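Local coordinates for protein branched-chain amino acid aminotransferase (Thermoproteus uzoniensis, PDB 5CE8) that probably transfers the amino group of leucine, isoleucine and valine to 2-oxoglutarate, using pyridoxal 5'-phosphate as its cofactor, at residues L55-L68 with Y80-V93. Sequence-based numbering, arbitrary orientation.
Sequences LYVFRLRDHMERLL and YTAEELSKAVVETV. With PLP (pyridoxal-5'-phosphate), chain D.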
loop_
_atom_site.group_PDB
_atom_site.type_symbol
_atom_site.label_atom_id
_atom_site.label_comp_id
_atom_site.label_asym_id
_atom_site.label_seq_id
_atom_site.Cartn_x
_atom_site.Cartn_y
_atom_site.Cartn_z
ATOM N N LEU A 55 -29.753 -35.946 16.964
ATOM C CA LEU A 55 -29.362 -34.699 16.279
ATOM C C LEU A 55 -28.257 -34.126 17.110
ATOM O O LEU A 55 -28.507 -33.841 18.287
ATOM C CB LEU A 55 -30.548 -33.735 16.237
ATOM C CG LEU A 55 -30.330 -32.414 15.457
ATOM C CD1 LEU A 55 -29.752 -32.656 14.063
ATOM C CD2 LEU A 55 -31.617 -31.636 15.324
ATOM N N TYR A 56 -27.051 -34.030 16.518
ATOM C CA TYR A 56 -25.811 -33.491 17.191
ATOM C C TYR A 56 -25.441 -32.106 16.642
ATOM O O TYR A 56 -25.275 -31.888 15.424
ATOM C CB TYR A 56 -24.612 -34.465 17.083
ATOM C CG TYR A 56 -24.925 -35.772 17.846
ATOM C CD1 TYR A 56 -24.865 -35.816 19.204
ATOM C CD2 TYR A 56 -25.354 -36.914 17.173
ATOM C CE1 TYR A 56 -25.165 -36.965 19.918
ATOM C CE2 TYR A 56 -25.671 -38.090 17.873
ATOM C CZ TYR A 56 -25.619 -38.082 19.264
ATOM O OH TYR A 56 -25.938 -39.191 19.999
ATOM N N VAL A 57 -25.355 -31.157 17.566
ATOM C CA VAL A 57 -24.916 -29.821 17.224
ATOM C C VAL A 57 -23.368 -29.809 17.249
ATOM O O VAL A 57 -22.769 -30.329 18.184
ATOM C CB VAL A 57 -25.392 -28.766 18.200
ATOM C CG1 VAL A 57 -25.160 -27.399 17.584
ATOM C CG2 VAL A 57 -26.867 -28.865 18.648
ATOM N N PHE A 58 -22.759 -29.335 16.172
ATOM C CA PHE A 58 -21.326 -29.525 15.979
ATOM C C PHE A 58 -20.648 -28.330 16.491
ATOM O O PHE A 58 -20.946 -27.195 16.008
ATOM C CB PHE A 58 -20.942 -29.712 14.556
ATOM C CG PHE A 58 -19.479 -30.037 14.399
ATOM C CD1 PHE A 58 -18.942 -31.264 14.912
ATOM C CD2 PHE A 58 -18.637 -29.158 13.797
ATOM C CE1 PHE A 58 -17.589 -31.521 14.848
ATOM C CE2 PHE A 58 -17.311 -29.445 13.625
ATOM C CZ PHE A 58 -16.771 -30.647 14.119
ATOM N N ARG A 59 -19.752 -28.558 17.450
ATOM C CA ARG A 59 -18.910 -27.573 18.183
ATOM C C ARG A 59 -19.642 -26.351 18.690
ATOM O O ARG A 59 -19.223 -25.159 18.507
ATOM C CB ARG A 59 -17.605 -27.228 17.479
ATOM C CG ARG A 59 -16.821 -28.460 17.130
ATOM C CD ARG A 59 -15.515 -28.137 16.349
ATOM N NE ARG A 59 -14.599 -27.406 17.196
ATOM C CZ ARG A 59 -13.274 -27.333 17.009
ATOM N NH1 ARG A 59 -12.650 -27.895 15.990
ATOM N NH2 ARG A 59 -12.536 -26.756 17.899
ATOM N N LEU A 60 -20.734 -26.651 19.402
ATOM C CA LEU A 60 -21.606 -25.546 19.882
ATOM C C LEU A 60 -20.951 -24.516 20.719
ATOM O O LEU A 60 -21.016 -23.312 20.437
ATOM C CB LEU A 60 -22.740 -26.154 20.662
ATOM C CG LEU A 60 -23.854 -25.290 21.232
ATOM C CD1 LEU A 60 -24.350 -24.318 20.163
ATOM C CD2 LEU A 60 -24.936 -26.203 21.835
ATOM N N ARG A 61 -20.292 -24.984 21.768
ATOM C CA ARG A 61 -19.584 -24.110 22.682
ATOM C C ARG A 61 -18.453 -23.361 22.024
ATOM O O ARG A 61 -18.190 -22.229 22.376
ATOM C CB ARG A 61 -19.064 -24.904 23.898
ATOM C CG ARG A 61 -18.482 -24.086 25.063
ATOM C CD ARG A 61 -19.551 -23.249 25.786
ATOM N NE ARG A 61 -20.599 -24.100 26.377
ATOM C CZ ARG A 61 -20.656 -24.484 27.660
ATOM N NH1 ARG A 61 -19.745 -24.066 28.550
ATOM N NH2 ARG A 61 -21.655 -25.277 28.064
ATOM N N ASP A 62 -17.749 -23.962 21.075
ATOM C CA ASP A 62 -16.706 -23.211 20.407
ATOM C C ASP A 62 -17.368 -22.015 19.621
ATOM O O ASP A 62 -16.787 -20.950 19.546
ATOM C CB ASP A 62 -15.916 -24.098 19.464
ATOM C CG ASP A 62 -15.013 -25.106 20.187
ATOM O OD1 ASP A 62 -14.386 -24.814 21.194
ATOM O OD2 ASP A 62 -14.842 -26.179 19.682
ATOM N N HIS A 63 -18.550 -22.232 18.997
ATOM C CA HIS A 63 -19.234 -21.198 18.249
ATOM C C HIS A 63 -19.738 -20.099 19.134
ATOM O O HIS A 63 -19.658 -18.933 18.769
ATOM C CB HIS A 63 -20.351 -21.774 17.377
ATOM C CG HIS A 63 -19.836 -22.366 16.102
ATOM N ND1 HIS A 63 -19.604 -21.587 14.984
ATOM C CD2 HIS A 63 -19.458 -23.634 15.771
ATOM C CE1 HIS A 63 -19.168 -22.360 13.996
ATOM N NE2 HIS A 63 -19.034 -23.593 14.453
ATOM N N MET A 64 -20.361 -20.483 20.244
ATOM C CA MET A 64 -20.753 -19.490 21.184
ATOM C C MET A 64 -19.597 -18.752 21.844
ATOM O O MET A 64 -19.705 -17.537 22.065
ATOM C CB MET A 64 -21.703 -20.038 22.199
ATOM C CG MET A 64 -23.065 -20.533 21.534
ATOM S SD MET A 64 -23.779 -19.251 20.491
ATOM C CE MET A 64 -25.331 -20.050 20.105
ATOM N N GLU A 65 -18.504 -19.417 22.167
ATOM C CA GLU A 65 -17.328 -18.678 22.666
ATOM C C GLU A 65 -16.873 -17.637 21.644
ATOM O O GLU A 65 -16.520 -16.535 21.985
ATOM C CB GLU A 65 -16.254 -19.672 23.090
ATOM C CG GLU A 65 -16.707 -20.380 24.391
ATOM C CD GLU A 65 -15.655 -21.243 25.077
ATOM O OE1 GLU A 65 -14.536 -21.394 24.506
ATOM O OE2 GLU A 65 -15.937 -21.760 26.229
ATOM N N ARG A 66 -16.892 -18.010 20.360
ATOM C CA ARG A 66 -16.427 -17.125 19.310
ATOM C C ARG A 66 -17.408 -15.939 19.098
ATOM O O ARG A 66 -16.927 -14.829 18.851
ATOM C CB ARG A 66 -16.171 -17.855 17.943
ATOM C CG ARG A 66 -15.619 -16.942 16.938
ATOM C CD ARG A 66 -15.311 -17.600 15.606
ATOM N NE ARG A 66 -16.503 -18.058 14.911
ATOM C CZ ARG A 66 -16.485 -18.830 13.804
ATOM N NH1 ARG A 66 -15.342 -19.205 13.268
ATOM N NH2 ARG A 66 -17.623 -19.195 13.203
ATOM N N LEU A 67 -18.727 -16.163 19.219
ATOM C CA LEU A 67 -19.702 -15.019 19.211
ATOM C C LEU A 67 -19.299 -13.901 20.189
ATOM O O LEU A 67 -19.379 -12.677 19.873
ATOM C CB LEU A 67 -21.136 -15.492 19.591
ATOM C CG LEU A 67 -22.340 -14.580 19.247
ATOM C CD1 LEU A 67 -22.718 -14.610 17.736
ATOM C CD2 LEU A 67 -23.553 -14.838 20.068
ATOM N N LEU A 68 -19.103 -14.334 21.422
ATOM C CA LEU A 68 -18.639 -13.506 22.520
ATOM C C LEU A 68 -17.273 -12.795 22.228
ATOM O O LEU A 68 -17.121 -11.619 22.598
ATOM C CB LEU A 68 -18.508 -14.362 23.777
ATOM C CG LEU A 68 -19.690 -14.362 24.750
ATOM C CD1 LEU A 68 -20.981 -14.227 24.006
ATOM C CD2 LEU A 68 -19.665 -15.574 25.644
ATOM N N TYR A 80 -24.977 -12.495 27.907
ATOM C CA TYR A 80 -25.157 -13.925 28.090
ATOM C C TYR A 80 -23.844 -14.627 28.023
ATOM O O TYR A 80 -22.962 -14.248 27.250
ATOM C CB TYR A 80 -25.998 -14.477 26.974
ATOM C CG TYR A 80 -27.421 -14.015 26.987
ATOM C CD1 TYR A 80 -28.337 -14.548 27.913
ATOM C CD2 TYR A 80 -27.866 -13.015 26.104
ATOM C CE1 TYR A 80 -29.666 -14.128 27.903
ATOM C CE2 TYR A 80 -29.170 -12.591 26.109
ATOM C CZ TYR A 80 -30.076 -13.146 26.996
ATOM O OH TYR A 80 -31.395 -12.697 27.019
ATOM N N THR A 81 -23.724 -15.733 28.733
ATOM C CA THR A 81 -22.472 -16.502 28.606
ATOM C C THR A 81 -22.609 -17.499 27.451
ATOM O O THR A 81 -23.690 -17.764 26.878
ATOM C CB THR A 81 -22.201 -17.238 29.894
ATOM O OG1 THR A 81 -23.309 -18.131 30.074
ATOM C CG2 THR A 81 -22.112 -16.272 31.030
ATOM N N ALA A 82 -21.484 -18.078 27.134
ATOM C CA ALA A 82 -21.393 -19.124 26.127
ATOM C C ALA A 82 -22.325 -20.256 26.464
ATOM O O ALA A 82 -22.987 -20.832 25.604
ATOM C CB ALA A 82 -19.976 -19.644 26.107
ATOM N N GLU A 83 -22.347 -20.567 27.752
ATOM C CA GLU A 83 -23.049 -21.701 28.296
ATOM C C GLU A 83 -24.531 -21.466 28.165
ATOM O O GLU A 83 -25.218 -22.292 27.597
ATOM C CB GLU A 83 -22.574 -21.925 29.762
ATOM C CG GLU A 83 -23.591 -22.530 30.736
ATOM C CD GLU A 83 -23.081 -23.800 31.354
ATOM O OE1 GLU A 83 -22.762 -23.792 32.563
ATOM O OE2 GLU A 83 -22.986 -24.764 30.569
ATOM N N GLU A 84 -25.006 -20.291 28.598
ATOM C CA GLU A 84 -26.359 -19.871 28.364
ATOM C C GLU A 84 -26.819 -19.972 26.888
ATOM O O GLU A 84 -27.975 -20.442 26.528
ATOM C CB GLU A 84 -26.506 -18.439 28.870
ATOM C CG GLU A 84 -26.663 -18.413 30.400
ATOM C CD GLU A 84 -26.663 -17.013 31.019
ATOM O OE1 GLU A 84 -27.247 -16.852 32.099
ATOM O OE2 GLU A 84 -26.089 -16.078 30.458
ATOM N N LEU A 85 -25.974 -19.435 26.019
ATOM C CA LEU A 85 -26.353 -19.441 24.607
ATOM C C LEU A 85 -26.381 -20.824 24.092
ATOM O O LEU A 85 -27.284 -21.187 23.298
ATOM C CB LEU A 85 -25.396 -18.543 23.790
ATOM C CG LEU A 85 -25.493 -17.087 24.216
ATOM C CD1 LEU A 85 -24.305 -16.341 23.626
ATOM C CD2 LEU A 85 -26.832 -16.462 23.860
ATOM N N SER A 86 -25.409 -21.643 24.490
ATOM C CA SER A 86 -25.393 -23.075 24.125
ATOM C C SER A 86 -26.710 -23.796 24.502
ATOM O O SER A 86 -27.385 -24.537 23.654
ATOM C CB SER A 86 -24.103 -23.771 24.695
ATOM O OG SER A 86 -22.870 -23.201 24.134
ATOM N N LYS A 87 -27.126 -23.613 25.769
ATOM C CA LYS A 87 -28.450 -24.191 26.218
ATOM C C LYS A 87 -29.655 -23.679 25.457
ATOM O O LYS A 87 -30.562 -24.479 25.121
ATOM C CB LYS A 87 -28.672 -24.011 27.719
ATOM N N ALA A 88 -29.634 -22.372 25.153
ATOM C CA ALA A 88 -30.668 -21.714 24.373
ATOM C C ALA A 88 -30.782 -22.305 22.999
ATOM O O ALA A 88 -31.875 -22.502 22.513
ATOM C CB ALA A 88 -30.426 -20.212 24.239
ATOM N N VAL A 89 -29.669 -22.622 22.362
ATOM C CA VAL A 89 -29.771 -23.401 21.121
ATOM C C VAL A 89 -30.509 -24.716 21.246
ATOM O O VAL A 89 -31.357 -25.071 20.406
ATOM C CB VAL A 89 -28.387 -23.752 20.530
ATOM C CG1 VAL A 89 -28.528 -24.774 19.457
ATOM C CG2 VAL A 89 -27.677 -22.520 19.970
ATOM N N VAL A 90 -30.054 -25.516 22.207
ATOM C CA VAL A 90 -30.609 -26.831 22.453
ATOM C C VAL A 90 -32.133 -26.800 22.693
ATOM O O VAL A 90 -32.855 -27.659 22.120
ATOM C CB VAL A 90 -29.803 -27.571 23.569
ATOM C CG1 VAL A 90 -30.603 -28.655 24.250
ATOM C CG2 VAL A 90 -28.539 -28.115 22.975
ATOM N N GLU A 91 -32.618 -25.775 23.392
ATOM C CA GLU A 91 -34.051 -25.563 23.586
ATOM C C GLU A 91 -34.742 -25.120 22.367
ATOM O O GLU A 91 -35.859 -25.522 22.162
ATOM C CB GLU A 91 -34.316 -24.531 24.664
ATOM C CG GLU A 91 -33.894 -25.003 26.058
ATOM C CD GLU A 91 -33.439 -23.847 26.941
ATOM O OE1 GLU A 91 -33.699 -22.696 26.551
ATOM O OE2 GLU A 91 -32.807 -24.055 28.015
ATOM N N THR A 92 -34.117 -24.292 21.534
ATOM C CA THR A 92 -34.777 -23.887 20.270
ATOM C C THR A 92 -34.980 -25.064 19.316
ATOM O O THR A 92 -36.065 -25.207 18.666
ATOM C CB THR A 92 -33.962 -22.800 19.537
ATOM O OG1 THR A 92 -33.683 -21.791 20.479
ATOM C CG2 THR A 92 -34.691 -22.202 18.331
ATOM N N VAL A 93 -33.944 -25.899 19.207
ATOM C CA VAL A 93 -34.090 -27.079 18.413
ATOM C C VAL A 93 -35.238 -27.945 18.984
ATOM O O VAL A 93 -36.155 -28.373 18.219
ATOM C CB VAL A 93 -32.742 -27.825 18.266
ATOM C CG1 VAL A 93 -32.908 -29.024 17.412
ATOM C CG2 VAL A 93 -31.637 -26.893 17.666
HETATM N N1 PLP D . -14.777 -17.050 6.375
HETATM C C2 PLP D . -15.530 -16.009 6.716
HETATM C C2A PLP D . -15.303 -14.661 6.102
HETATM C C3 PLP D . -16.660 -16.169 7.621
HETATM O O3 PLP D . -17.495 -15.088 7.890
HETATM C C4 PLP D . -16.910 -17.519 8.197
HETATM C C4A PLP D . -18.041 -17.805 9.164
HETATM C C5 PLP D . -15.970 -18.590 7.760
HETATM C C6 PLP D . -14.937 -18.253 6.841
HETATM C C5A PLP D . -16.074 -20.035 8.157
HETATM O O4P PLP D . -16.077 -20.202 9.529
HETATM P P PLP D . -16.700 -21.518 10.133
HETATM O O1P PLP D . -18.195 -21.654 9.682
HETATM O O2P PLP D . -15.780 -22.613 9.797
HETATM O O3P PLP D . -16.793 -21.351 11.623
#
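Bent at chi2 (67°) and chi3 (61°), the Arg61 side chain brings its guanidinium against helix 82-93, with Glu83 CA over one face. Arg61 NH2 makes a salt bridge to Glu83 OE2 at 2.9 Å, poorly directed as a hydrogen bond, while Arg61 NE donates weakly to Ser86 OG. Ser86 OG in turn donates to Ala82 O at 2.8 Å, from above the carbonyl plane and on the face opposite Ser86 N. Next to these polar contacts, Met64 illustrates knobs-into-holes packing: it sits among Ala82, Leu85, Ser86 and Val89, its SD against Leu85 CB and its CE pressed tightly on Val89 CG2 at 3.4 Å. Ala82 answers as a knob among Arg61, Met64, Glu65 and Leu68, and the CA atoms of Met64 and Ala82 come within 5.0 Å. Leu60 CD1 continues the apolar seam to Val89. The helix segments cross at 127°, and strand 55-58 extends the contact by setting Leu55 CD2 against Val93 CG1. Another side of helix 60-74 serves the cofactor, Arg66 binding the PLP phosphate and pairing with Glu44. Strands 41-50 and 102-109 of the antiparallel sheet lie against this layer, Leu67 touching Glu44, Met64 Pro106 and Val93 Leu102.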